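Long-range contacts in LYND (Lyngbya aestuarii, PDB 4V1T), which probably uses ATP and magnesium to cyclodehydrate residues of a precursor peptide into heterocycles, as YcaO-type cyclodehydratases do: residues P150-Y161 with Q178-V186; L507-H515 with F524-N532. All coordinates share one frame; numbering follows the deposited sequence.

Interaction 1 of 2, residues P150-Y161 with Q178-V186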
ATOM      1  N   PRO B 150      43.390   1.362  -2.875  1.00 71.69           N
ATOM      2  CA  PRO B 150      41.926   1.251  -2.929  1.00 68.34           C
ATOM      3  C   PRO B 150      41.403  -0.180  -2.839  1.00 58.83           C
ATOM      4  O   PRO B 150      42.113  -1.117  -3.200  1.00 54.22           O
ATOM      5  CB  PRO B 150      41.579   1.840  -4.308  1.00 65.62           C
ATOM      6  CG  PRO B 150      42.814   2.545  -4.775  1.00 71.26           C
ATOM      7  CD  PRO B 150      43.950   1.806  -4.162  1.00 77.75           C
ATOM      8  N   THR B 151      40.169  -0.335  -2.365  1.00 47.46           N
ATOM      9  CA  THR B 151      39.478  -1.620  -2.414  1.00 43.39           C
ATOM     10  C   THR B 151      38.111  -1.442  -3.048  1.00 41.77           C
ATOM     11  O   THR B 151      37.666  -0.325  -3.271  1.00 49.62           O
ATOM     12  CB  THR B 151      39.323  -2.254  -1.014  1.00 56.97           C
ATOM     13  OG1 THR B 151      38.478  -1.437  -0.192  1.00 57.13           O
ATOM     14  CG2 THR B 151      40.690  -2.414  -0.353  1.00 62.36           C
ATOM     15  N   ALA B 152      37.443  -2.551  -3.330  1.00 45.17           N
ATOM     16  CA  ALA B 152      36.136  -2.507  -3.947  1.00 48.35           C
ATOM     17  C   ALA B 152      35.051  -2.076  -2.971  1.00 56.70           C
ATOM     18  O   ALA B 152      33.992  -1.616  -3.387  1.00 58.42           O
ATOM     19  CB  ALA B 152      35.798  -3.865  -4.525  1.00 51.60           C
ATOM     20  N   LEU B 153      35.299  -2.234  -1.676  1.00 44.94           N
ATOM     21  CA  LEU B 153      34.318  -1.836  -0.674  1.00 41.38           C
ATOM     22  C   LEU B 153      34.906  -1.722   0.721  1.00 38.87           C
ATOM     23  O   LEU B 153      35.561  -2.643   1.208  1.00 42.73           O
ATOM     24  CB  LEU B 153      33.165  -2.828  -0.651  1.00 48.06           C
ATOM     25  CG  LEU B 153      31.983  -2.450   0.234  1.00 41.77           C
ATOM     26  CD1 LEU B 153      31.210  -1.292  -0.380  1.00 37.44           C
ATOM     27  CD2 LEU B 153      31.086  -3.646   0.448  1.00 40.89           C
ATOM     28  N   ASN B 154      34.671  -0.583   1.362  1.00 41.51           N
ATOM     29  CA  ASN B 154      34.975  -0.425   2.784  1.00 46.04           C
ATOM     30  C   ASN B 154      33.681  -0.554   3.576  1.00 42.31           C
ATOM     31  O   ASN B 154      32.727   0.177   3.331  1.00 41.81           O
ATOM     32  CB  ASN B 154      35.647   0.925   3.052  1.00 44.08           C
ATOM     33  CG  ASN B 154      36.056   1.103   4.507  1.00 56.78           C
ATOM     34  OD1 ASN B 154      36.466   0.154   5.179  1.00 50.21           O
ATOM     35  ND2 ASN B 154      35.937   2.324   5.001  1.00 53.33           N
ATOM     36  N   VAL B 155      33.643  -1.497   4.509  1.00 43.51           N
ATOM     37  CA  VAL B 155      32.470  -1.705   5.344  1.00 39.20           C
ATOM     38  C   VAL B 155      32.667  -1.054   6.709  1.00 41.81           C
ATOM     39  O   VAL B 155      33.615  -1.373   7.427  1.00 42.51           O
ATOM     40  CB  VAL B 155      32.185  -3.196   5.530  1.00 38.30           C
ATOM     41  CG1 VAL B 155      30.896  -3.403   6.289  1.00 36.45           C
ATOM     42  CG2 VAL B 155      32.109  -3.887   4.184  1.00 43.35           C
ATOM     43  N   VAL B 156      31.757  -0.146   7.063  1.00 41.01           N
ATOM     44  CA  VAL B 156      31.846   0.592   8.315  1.00 45.77           C
ATOM     45  C   VAL B 156      30.761   0.133   9.286  1.00 41.89           C
ATOM     46  O   VAL B 156      29.575   0.271   9.003  1.00 44.28           O
ATOM     47  CB  VAL B 156      31.720   2.110   8.080  1.00 41.93           C
ATOM     48  CG1 VAL B 156      31.870   2.872   9.396  1.00 47.13           C
ATOM     49  CG2 VAL B 156      32.764   2.578   7.088  1.00 43.01           C
ATOM     50  N   LEU B 157      31.180  -0.414  10.428  1.00 45.51           N
ATOM     51  CA  LEU B 157      30.246  -0.862  11.455  1.00 45.20           C
ATOM     52  C   LEU B 157      30.114   0.231  12.509  1.00 52.23           C
ATOM     53  O   LEU B 157      31.113   0.640  13.097  1.00 48.00           O
ATOM     54  CB  LEU B 157      30.713  -2.156  12.115  1.00 58.85           C
ATOM     55  CG  LEU B 157      31.437  -3.193  11.264  1.00 56.49           C
ATOM     56  CD1 LEU B 157      31.644  -4.456  12.080  1.00 52.19           C
ATOM     57  CD2 LEU B 157      30.676  -3.522  10.000  1.00 69.54           C
ATOM     58  N   THR B 158      28.889   0.698  12.739  1.00 42.77           N
ATOM     59  CA  THR B 158      28.642   1.775  13.685  1.00 49.99           C
ATOM     60  C   THR B 158      27.581   1.354  14.678  1.00 52.09           C
ATOM     61  O   THR B 158      26.864   0.379  14.444  1.00 50.73           O
ATOM     62  CB  THR B 158      28.192   3.071  12.980  1.00 50.70           C
ATOM     63  OG1 THR B 158      28.171   4.152  13.926  1.00 48.36           O
ATOM     64  CG2 THR B 158      26.806   2.905  12.344  1.00 45.13           C
ATOM     65  N   ASP B 159      27.504   2.085  15.792  1.00 42.27           N
ATOM     66  CA  ASP B 159      26.421   1.918  16.763  1.00 48.13           C
ATOM     67  C   ASP B 159      25.352   2.984  16.538  1.00 50.76           C
ATOM     68  O   ASP B 159      24.245   2.884  17.064  1.00 48.11           O
ATOM     69  CB  ASP B 159      26.955   1.987  18.202  1.00 61.43           C
ATOM     70  CG  ASP B 159      27.728   3.269  18.489  1.00 65.61           C
ATOM     71  OD1 ASP B 159      28.255   3.887  17.547  1.00 71.59           O
ATOM     72  OD2 ASP B 159      27.813   3.661  19.668  1.00 77.54           O
ATOM     73  N   ASP B 160      25.690   4.001  15.749  1.00 51.02           N
ATOM     74  CA  ASP B 160      24.738   5.049  15.403  1.00 56.64           C
ATOM     75  C   ASP B 160      25.127   5.665  14.073  1.00 49.83           C
ATOM     76  O   ASP B 160      26.317   5.842  13.797  1.00 51.15           O
ATOM     77  CB  ASP B 160      24.681   6.117  16.504  1.00 59.47           C
ATOM     78  CG  ASP B 160      23.446   6.986  16.406  1.00 62.57           C
ATOM     79  OD1 ASP B 160      22.404   6.614  16.986  1.00 70.28           O
ATOM     80  OD2 ASP B 160      23.518   8.043  15.747  1.00 52.98           O
ATOM     81  N   TYR B 161      24.129   6.004  13.259  1.00 49.24           N
ATOM     82  CA  TYR B 161      24.383   6.553  11.927  1.00 49.39           C
ATOM     83  C   TYR B 161      24.736   8.044  11.928  1.00 47.77           C
ATOM     84  O   TYR B 161      25.036   8.602  10.879  1.00 43.76           O
ATOM     85  CB  TYR B 161      23.186   6.303  11.020  1.00 46.58           C
ATOM     86  CG  TYR B 161      23.247   4.967  10.298  1.00 47.18           C
ATOM     87  CD1 TYR B 161      23.649   3.813  10.954  1.00 36.69           C
ATOM     88  CD2 TYR B 161      22.898   4.864   8.960  1.00 34.71           C
ATOM     89  CE1 TYR B 161      23.701   2.590  10.291  1.00 42.49           C
ATOM     90  CE2 TYR B 161      22.954   3.655   8.290  1.00 40.99           C
ATOM     91  CZ  TYR B 161      23.353   2.524   8.958  1.00 45.32           C
ATOM     92  OH  TYR B 161      23.395   1.323   8.291  1.00 39.19           O
ATOM     93  N   GLN B 178      36.102   6.310  -3.008  1.00 46.36           N
ATOM     94  CA  GLN B 178      35.961   5.010  -2.353  1.00 51.04           C
ATOM     95  C   GLN B 178      34.493   4.690  -2.102  1.00 47.41           C
ATOM     96  O   GLN B 178      33.768   5.479  -1.501  1.00 49.83           O
ATOM     97  CB  GLN B 178      36.742   4.998  -1.031  1.00 56.93           C
ATOM     98  CG  GLN B 178      36.596   3.728  -0.199  1.00 53.78           C
ATOM     99  CD  GLN B 178      37.306   2.538  -0.801  1.00 52.31           C
ATOM    100  OE1 GLN B 178      38.497   2.588  -1.072  1.00 65.93           O
ATOM    101  NE2 GLN B 178      36.571   1.451  -1.013  1.00 51.45           N
ATOM    102  N   THR B 179      34.059   3.526  -2.565  1.00 46.48           N
ATOM    103  CA  THR B 179      32.721   3.053  -2.284  1.00 43.75           C
ATOM    104  C   THR B 179      32.734   2.360  -0.917  1.00 41.03           C
ATOM    105  O   THR B 179      33.616   1.560  -0.632  1.00 35.64           O
ATOM    106  CB  THR B 179      32.221   2.083  -3.373  1.00 42.12           C
ATOM    107  OG1 THR B 179      32.031   2.795  -4.596  1.00 42.22           O
ATOM    108  CG2 THR B 179      30.906   1.442  -2.975  1.00 39.22           C
ATOM    109  N   TRP B 180      31.758   2.671  -0.074  1.00 40.00           N
ATOM    110  CA  TRP B 180      31.722   2.099   1.259  1.00 39.20           C
ATOM    111  C   TRP B 180      30.303   1.787   1.708  1.00 43.34           C
ATOM    112  O   TRP B 180      29.338   2.334   1.170  1.00 34.65           O
ATOM    113  CB  TRP B 180      32.405   3.032   2.262  1.00 40.01           C
ATOM    114  CG  TRP B 180      31.857   4.438   2.306  1.00 45.87           C
ATOM    115  CD1 TRP B 180      31.892   5.361   1.301  1.00 43.80           C
ATOM    116  CD2 TRP B 180      31.233   5.091   3.426  1.00 42.60           C
ATOM    117  NE1 TRP B 180      31.309   6.537   1.716  1.00 40.62           N
ATOM    118  CE2 TRP B 180      30.903   6.397   3.017  1.00 43.34           C
ATOM    119  CE3 TRP B 180      30.916   4.693   4.732  1.00 47.35           C
ATOM    120  CZ2 TRP B 180      30.267   7.307   3.861  1.00 52.21           C
ATOM    121  CZ3 TRP B 180      30.283   5.598   5.571  1.00 48.57           C
ATOM    122  CH2 TRP B 180      29.968   6.890   5.132  1.00 50.91           C
ATOM    123  N   LEU B 181      30.200   0.901   2.700  1.00 41.42           N
ATOM    124  CA  LEU B 181      28.926   0.438   3.235  1.00 49.42           C
ATOM    125  C   LEU B 181      28.809   0.759   4.725  1.00 52.68           C
ATOM    126  O   LEU B 181      29.781   0.645   5.472  1.00 39.00           O
ATOM    127  CB  LEU B 181      28.778  -1.071   3.021  1.00 50.18           C
ATOM    128  CG  LEU B 181      27.682  -1.790   3.820  1.00 40.84           C
ATOM    129  CD1 LEU B 181      26.308  -1.348   3.377  1.00 41.93           C
ATOM    130  CD2 LEU B 181      27.808  -3.294   3.674  1.00 40.92           C
ATOM    131  N   LEU B 182      27.616   1.163   5.150  1.00 37.63           N
ATOM    132  CA  LEU B 182      27.338   1.395   6.555  1.00 45.24           C
ATOM    133  C   LEU B 182      26.446   0.289   7.086  1.00 49.83           C
ATOM    134  O   LEU B 182      25.542  -0.178   6.402  1.00 40.82           O
ATOM    135  CB  LEU B 182      26.664   2.750   6.773  1.00 43.26           C
ATOM    136  CG  LEU B 182      27.428   3.849   7.504  1.00 55.94           C
ATOM    137  CD1 LEU B 182      26.499   5.036   7.717  1.00 65.77           C
ATOM    138  CD2 LEU B 182      28.014   3.382   8.825  1.00 65.02           C
ATOM    139  N   VAL B 183      26.712  -0.124   8.315  1.00 45.64           N
ATOM    140  CA  VAL B 183      25.878  -1.106   8.983  1.00 45.93           C
ATOM    141  C   VAL B 183      25.906  -0.888  10.492  1.00 45.16           C
ATOM    142  O   VAL B 183      26.906  -0.437  11.052  1.00 44.17           O
ATOM    143  CB  VAL B 183      26.325  -2.545   8.661  1.00 38.12           C
ATOM    144  CG1 VAL B 183      27.706  -2.808   9.185  1.00 46.60           C
ATOM    145  CG2 VAL B 183      25.349  -3.554   9.240  1.00 43.01           C
ATOM    146  N   LYS B 184      24.787  -1.205  11.130  1.00 41.82           N
ATOM    147  CA  LYS B 184      24.634  -1.110  12.571  1.00 42.65           C
ATOM    148  C   LYS B 184      23.981  -2.400  13.038  1.00 40.48           C
ATOM    149  O   LYS B 184      22.769  -2.521  13.008  1.00 40.56           O
ATOM    150  CB  LYS B 184      23.788   0.112  12.942  1.00 41.31           C
ATOM    151  CG  LYS B 184      23.332   0.210  14.410  1.00 42.13           C
ATOM    152  CD  LYS B 184      22.315   1.345  14.562  1.00 59.90           C
ATOM    153  CE  LYS B 184      21.475   1.228  15.814  1.00 74.44           C
ATOM    154  NZ  LYS B 184      20.641  -0.002  15.815  1.00 75.39           N
ATOM    155  N   PRO B 185      24.795  -3.383  13.441  1.00 41.32           N
ATOM    156  CA  PRO B 185      24.269  -4.694  13.796  1.00 49.86           C
ATOM    157  C   PRO B 185      23.928  -4.812  15.277  1.00 42.35           C
ATOM    158  O   PRO B 185      23.423  -5.839  15.703  1.00 49.64           O
ATOM    159  CB  PRO B 185      25.425  -5.619  13.432  1.00 49.01           C
ATOM    160  CG  PRO B 185      26.645  -4.801  13.767  1.00 38.86           C
ATOM    161  CD  PRO B 185      26.272  -3.369  13.452  1.00 39.96           C
ATOM    162  N   VAL B 186      24.212  -3.764  16.042  1.00 45.75           N
ATOM    163  CA  VAL B 186      23.844  -3.705  17.449  1.00 46.25           C
ATOM    164  C   VAL B 186      22.530  -2.953  17.606  1.00 46.06           C
ATOM    165  O   VAL B 186      22.150  -2.163  16.745  1.00 54.89           O
ATOM    166  CB  VAL B 186      24.937  -3.016  18.311  1.00 58.06           C
ATOM    167  CG1 VAL B 186      26.243  -3.783  18.216  1.00 49.21           C
ATOM    168  CG2 VAL B 186      25.138  -1.568  17.887  1.00 54.07           C
TER
HETATM  169  O   HOH W   1      35.623   1.766  -4.299  1.00 46.55           O
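Asn154-Leu157 and Trp180-Val183 pair as parallel strands, their short axes 20° apart. The backbone ladder steps from Asn154 N to Thr179 O, then through Leu181 N to Asn154 O (2.7 Å), Val156 N to Leu181 O and Val183 N to Val156 O, ending with Thr158 N on Val183 O (2.8 Å). Where the ladder begins, Gln178 bends at chi2 (71°), which brings NE2 back over the backbone: it donates to Thr151 O (3.1 Å), from above that carbonyl's plane, and to Thr179 O (3.0 Å), which lies close to the plane of the glutamine's side-chain amide. Thr179 O thus also accepts from two donors, and a water links Thr179 N to Thr151 O. Were Gln178 an alanine, both carbonyls would lose the amide donor, and the loop before the strand is likely to be less firmly held. Valines and leucines suit this buried pair by filling both sheet faces: Val156 CG2 crosses to Trp180 CE3 (3.7 Å), while Val155 CG1 lies beside Leu181 CD2. Leu182 CD1 makes a CH-pi contact over the Tyr161 ring; Tyr161 OH bonds to Gly193 O. Val156, Trp180 and Leu182 pack against crossover helix 165-176 of this beta-alpha-beta unit, Val155 and Leu181 against helix 250-275; strands 114-118 and antiparallel 189-196 flank the pair.

Interaction 2 of 2, residues L507-H515 with F524-N532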
ATOM      1  N   LEU B 507      11.585  40.727   0.992  1.00 50.18           N
ATOM      2  CA  LEU B 507      11.056  40.620   2.342  1.00 57.31           C
ATOM      3  C   LEU B 507      12.161  40.126   3.259  1.00 47.49           C
ATOM      4  O   LEU B 507      13.087  39.451   2.803  1.00 44.35           O
ATOM      5  CB  LEU B 507       9.871  39.650   2.404  1.00 58.76           C
ATOM      6  CG  LEU B 507       8.511  40.199   1.978  1.00 64.91           C
ATOM      7  CD1 LEU B 507       8.352  40.068   0.487  1.00 73.33           C
ATOM      8  CD2 LEU B 507       7.387  39.466   2.680  1.00 75.74           C
ATOM      9  N   PRO B 508      12.059  40.437   4.571  1.00 45.63           N
ATOM     10  CA  PRO B 508      13.027  39.834   5.492  1.00 53.51           C
ATOM     11  C   PRO B 508      12.958  38.301   5.437  1.00 49.69           C
ATOM     12  O   PRO B 508      11.874  37.736   5.360  1.00 43.81           O
ATOM     13  CB  PRO B 508      12.622  40.389   6.866  1.00 56.99           C
ATOM     14  CG  PRO B 508      11.266  40.987   6.687  1.00 72.64           C
ATOM     15  CD  PRO B 508      11.138  41.364   5.250  1.00 50.03           C
ATOM     16  N   THR B 509      14.115  37.653   5.455  1.00 46.26           N
ATOM     17  CA  THR B 509      14.202  36.203   5.398  1.00 51.60           C
ATOM     18  C   THR B 509      13.397  35.573   6.527  1.00 49.24           C
ATOM     19  O   THR B 509      12.866  34.470   6.384  1.00 41.34           O
ATOM     20  CB  THR B 509      15.674  35.740   5.464  1.00 49.61           C
ATOM     21  OG1 THR B 509      16.432  36.393   4.433  1.00 50.66           O
ATOM     22  CG2 THR B 509      15.788  34.250   5.267  1.00 50.99           C
ATOM     23  N   ALA B 510      13.287  36.289   7.642  1.00 44.55           N
ATOM     24  CA  ALA B 510      12.582  35.786   8.819  1.00 41.40           C
ATOM     25  C   ALA B 510      11.098  35.543   8.549  1.00 42.72           C
ATOM     26  O   ALA B 510      10.456  34.757   9.249  1.00 48.11           O
ATOM     27  CB  ALA B 510      12.758  36.751   9.981  1.00 43.44           C
ATOM     28  N   LEU B 511      10.552  36.233   7.550  1.00 39.72           N
ATOM     29  CA  LEU B 511       9.148  36.062   7.172  1.00 44.90           C
ATOM     30  C   LEU B 511       8.933  34.955   6.137  1.00 46.88           C
ATOM     31  O   LEU B 511       7.838  34.409   6.032  1.00 53.70           O
ATOM     32  CB  LEU B 511       8.585  37.371   6.616  1.00 42.18           C
ATOM     33  CG  LEU B 511       8.021  38.376   7.626  1.00 50.70           C
ATOM     34  CD1 LEU B 511       7.550  39.609   6.888  1.00 54.01           C
ATOM     35  CD2 LEU B 511       6.872  37.782   8.427  1.00 61.74           C
ATOM     36  N   CYS B 512       9.981  34.638   5.385  1.00 46.93           N
ATOM     37  CA  CYS B 512       9.874  33.761   4.223  1.00 45.89           C
ATOM     38  C   CYS B 512      10.044  32.278   4.546  1.00 41.50           C
ATOM     39  O   CYS B 512       9.626  31.434   3.768  1.00 45.22           O
ATOM     40  CB  CYS B 512      10.913  34.173   3.180  1.00 50.57           C
ATOM     41  SG  CYS B 512      10.692  35.854   2.546  1.00 48.33           S
ATOM     42  N   TYR B 513      10.660  31.966   5.679  1.00 43.04           N
ATOM     43  CA  TYR B 513      10.928  30.583   6.056  1.00 43.39           C
ATOM     44  C   TYR B 513      10.687  30.353   7.539  1.00 51.16           C
ATOM     45  O   TYR B 513      10.771  31.282   8.343  1.00 50.73           O
ATOM     46  CB  TYR B 513      12.364  30.217   5.706  1.00 46.62           C
ATOM     47  CG  TYR B 513      12.702  30.467   4.257  1.00 55.67           C
ATOM     48  CD1 TYR B 513      12.360  29.539   3.272  1.00 54.95           C
ATOM     49  CD2 TYR B 513      13.352  31.637   3.867  1.00 46.12           C
ATOM     50  CE1 TYR B 513      12.663  29.765   1.943  1.00 50.44           C
ATOM     51  CE2 TYR B 513      13.662  31.869   2.542  1.00 46.62           C
ATOM     52  CZ  TYR B 513      13.312  30.931   1.586  1.00 48.83           C
ATOM     53  OH  TYR B 513      13.609  31.152   0.270  1.00 44.94           O
ATOM     54  N   TYR B 514      10.388  29.106   7.889  1.00 38.28           N
ATOM     55  CA  TYR B 514      10.205  28.720   9.285  1.00 38.41           C
ATOM     56  C   TYR B 514      11.530  28.713  10.032  1.00 40.50           C
ATOM     57  O   TYR B 514      12.572  28.351   9.474  1.00 40.36           O
ATOM     58  CB  TYR B 514       9.577  27.319   9.402  1.00 43.32           C
ATOM     59  CG  TYR B 514       8.193  27.182   8.812  1.00 43.89           C
ATOM     60  CD1 TYR B 514       7.197  28.092   9.114  1.00 44.98           C
ATOM     61  CD2 TYR B 514       7.884  26.130   7.950  1.00 46.95           C
ATOM     62  CE1 TYR B 514       5.934  27.967   8.579  1.00 45.14           C
ATOM     63  CE2 TYR B 514       6.624  26.003   7.407  1.00 53.26           C
ATOM     64  CZ  TYR B 514       5.652  26.919   7.730  1.00 50.77           C
ATOM     65  OH  TYR B 514       4.392  26.782   7.200  1.00 58.24           O
ATOM     66  N   HIS B 515      11.467  29.079  11.309  1.00 41.52           N
ATOM     67  CA  HIS B 515      12.585  28.939  12.223  1.00 45.65           C
ATOM     68  C   HIS B 515      13.859  29.600  11.715  1.00 44.96           C
ATOM     69  O   HIS B 515      14.931  29.026  11.813  1.00 44.60           O
ATOM     70  CB  HIS B 515      12.848  27.456  12.529  1.00 50.16           C
ATOM     71  CG  HIS B 515      11.663  26.745  13.102  1.00 58.05           C
ATOM     72  ND1 HIS B 515      10.850  25.930  12.347  1.00 70.15           N
ATOM     73  CD2 HIS B 515      11.139  26.748  14.350  1.00 69.13           C
ATOM     74  CE1 HIS B 515       9.882  25.450  13.107  1.00 69.66           C
ATOM     75  NE2 HIS B 515      10.033  25.933  14.326  1.00 70.53           N
ATOM     76  N   PHE B 524      11.928  40.270  15.304  1.00 43.87           N
ATOM     77  CA  PHE B 524      10.833  41.083  14.781  1.00 44.29           C
ATOM     78  C   PHE B 524       9.814  40.291  13.979  1.00 39.60           C
ATOM     79  O   PHE B 524       8.869  40.867  13.444  1.00 38.93           O
ATOM     80  CB  PHE B 524      11.386  42.218  13.913  1.00 41.56           C
ATOM     81  CG  PHE B 524      12.196  41.744  12.739  1.00 51.20           C
ATOM     82  CD1 PHE B 524      11.577  41.345  11.567  1.00 52.70           C
ATOM     83  CD2 PHE B 524      13.580  41.696  12.814  1.00 54.53           C
ATOM     84  CE1 PHE B 524      12.325  40.901  10.494  1.00 48.16           C
ATOM     85  CE2 PHE B 524      14.333  41.260  11.743  1.00 53.95           C
ATOM     86  CZ  PHE B 524      13.707  40.863  10.582  1.00 52.95           C
ATOM     87  N   ALA B 525       9.989  38.973  13.898  1.00 41.61           N
ATOM     88  CA  ALA B 525       9.050  38.138  13.163  1.00 50.02           C
ATOM     89  C   ALA B 525       9.269  36.661  13.435  1.00 48.95           C
ATOM     90  O   ALA B 525      10.372  36.246  13.761  1.00 47.08           O
ATOM     91  CB  ALA B 525       9.178  38.405  11.663  1.00 62.36           C
ATOM     92  N   ARG B 526       8.189  35.891  13.307  1.00 49.38           N
ATOM     93  CA  ARG B 526       8.237  34.433  13.231  1.00 46.94           C
ATOM     94  C   ARG B 526       7.536  34.008  11.945  1.00 39.37           C
ATOM     95  O   ARG B 526       6.378  34.375  11.716  1.00 52.83           O
ATOM     96  CB  ARG B 526       7.538  33.787  14.429  1.00 50.31           C
ATOM     97  CG  ARG B 526       8.356  33.759  15.694  1.00 51.14           C
ATOM     98  CD  ARG B 526       7.526  33.290  16.870  1.00 57.72           C
ATOM     99  NE  ARG B 526       8.258  33.427  18.126  1.00 61.88           N
ATOM    100  CZ  ARG B 526       7.756  33.150  19.327  1.00 56.26           C
ATOM    101  NH1 ARG B 526       6.506  32.714  19.451  1.00 48.57           N
ATOM    102  NH2 ARG B 526       8.509  33.309  20.410  1.00 52.37           N
ATOM    103  N   GLY B 527       8.235  33.255  11.104  1.00 51.05           N
ATOM    104  CA  GLY B 527       7.651  32.776   9.856  1.00 50.31           C
ATOM    105  C   GLY B 527       6.400  31.956  10.103  1.00 39.54           C
ATOM    106  O   GLY B 527       6.424  31.008  10.881  1.00 50.34           O
ATOM    107  N   ASP B 528       5.304  32.343   9.463  1.00 43.85           N
ATOM    108  CA  ASP B 528       4.036  31.642   9.629  1.00 44.55           C
ATOM    109  C   ASP B 528       3.721  30.805   8.387  1.00 42.79           C
ATOM    110  O   ASP B 528       4.441  30.863   7.380  1.00 41.44           O
ATOM    111  CB  ASP B 528       2.896  32.627   9.938  1.00 50.67           C
ATOM    112  CG  ASP B 528       2.689  33.669   8.854  1.00 54.56           C
ATOM    113  OD1 ASP B 528       2.866  33.370   7.655  1.00 52.21           O
ATOM    114  OD2 ASP B 528       2.324  34.806   9.209  1.00 66.76           O
ATOM    115  N   SER B 529       2.640  30.039   8.463  1.00 43.14           N
ATOM    116  CA  SER B 529       2.283  29.090   7.413  1.00 43.79           C
ATOM    117  C   SER B 529       1.270  29.655   6.427  1.00 44.28           C
ATOM    118  O   SER B 529       0.889  28.983   5.479  1.00 51.21           O
ATOM    119  CB  SER B 529       1.733  27.800   8.040  1.00 42.23           C
ATOM    120  OG  SER B 529       0.531  28.036   8.749  1.00 46.56           O
ATOM    121  N   ASN B 530       0.830  30.891   6.642  1.00 46.78           N
ATOM    122  CA  ASN B 530      -0.212  31.474   5.804  1.00 49.22           C
ATOM    123  C   ASN B 530       0.269  31.792   4.382  1.00 43.33           C
ATOM    124  O   ASN B 530       1.206  32.558   4.183  1.00 42.96           O
ATOM    125  CB  ASN B 530      -0.780  32.743   6.452  1.00 51.08           C
ATOM    126  CG  ASN B 530      -2.038  33.220   5.766  1.00 55.17           C
ATOM    127  OD1 ASN B 530      -2.639  32.474   4.981  1.00 60.96           O
ATOM    128  ND2 ASN B 530      -2.449  34.455   6.051  1.00 50.39           N
ATOM    129  N   GLY B 531      -0.398  31.200   3.398  1.00 42.67           N
ATOM    130  CA  GLY B 531      -0.025  31.364   2.007  1.00 51.45           C
ATOM    131  C   GLY B 531       0.902  30.261   1.530  1.00 38.41           C
ATOM    132  O   GLY B 531       1.189  30.160   0.341  1.00 43.83           O
ATOM    133  N   ASN B 532       1.388  29.449   2.460  1.00 50.19           N
ATOM    134  CA  ASN B 532       2.238  28.331   2.111  1.00 38.42           C
ATOM    135  C   ASN B 532       1.403  27.229   1.487  1.00 41.69           C
ATOM    136  O   ASN B 532       0.335  26.885   1.997  1.00 41.04           O
ATOM    137  CB  ASN B 532       2.963  27.774   3.333  1.00 43.29           C
ATOM    138  CG  ASN B 532       3.934  28.762   3.939  1.00 47.39           C
ATOM    139  OD1 ASN B 532       3.609  29.944   4.132  1.00 49.70           O
ATOM    140  ND2 ASN B 532       5.133  28.286   4.249  1.00 49.39           N
TER
HETATM  141  O   HOH W   2      11.225  32.432  10.569  1.00 29.88           O
HETATM  142  O   HOH W   3       5.669  34.646   7.575  1.00 43.11           O
HETATM  143  O   HOH W   4       7.153  31.583   6.689  1.00 49.70           O
HETATM  144  O   HOH W   5       8.686  30.163  12.353  1.00 44.24           O
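Pro508 and Phe524 open the tight end of this contact, with CB of the proline 3.7 Å from CE1 at the edge of the phenyl ring. Next to it the small Ala510 lets the chains come close, its CB 4.3 Å from Ala525 CB, and Leu511 CD2 meets that same methyl at 4.0 Å. Gly527 fits for a steric reason: any CB there would run into Tyr513 O. Tyr514 lies along the following backbone, the edge of its ring near Gly527 O (3.5 Å from CD1) and its OH beside Ser529 CB. The Asn532 amide approaches from the opposite direction, its plane 20° from the ring; its OD1 accepts a hydrogen bond from Lys731, and the side chain lies about 6 Å from a bound magnesium ion. The polar side is looser and wetter. One water joins Ala510 O and Tyr513 O to Gly527 N, two connect Leu511 O with the backbone of Asp528, and another spans His515 N and Gly527 O. No direct hydrogen bond crosses between the segments, so apolar fit and water-bridged backbone groups together hold the loop 524-532 against the helical turn 509-512 and Tyr514.

In the fold
The two contacts share no secondary-structure element and sit about 40 Å apart, centre to centre, with nearest atoms about 22 Å from each other. Interaction 1 is a mostly buried pairing of neighbouring strands inside a mixed sheet, near the zinc-binding cysteines; its polar part is mainly backbone hydrogen bonds, with aliphatic residues on both faces and Trp180 on one. Interaction 2 is partly buried and joins a helical turn to an irregular loop within the YcaO family region, on the way to strand 532-535. There, backbone polar groups are bridged by water, and small residues let the two backbones come close between larger rings. Lys184 in interaction 1 also reaches Glu28 of the second subunit, whereas interaction 2 is touched by no other protein chain.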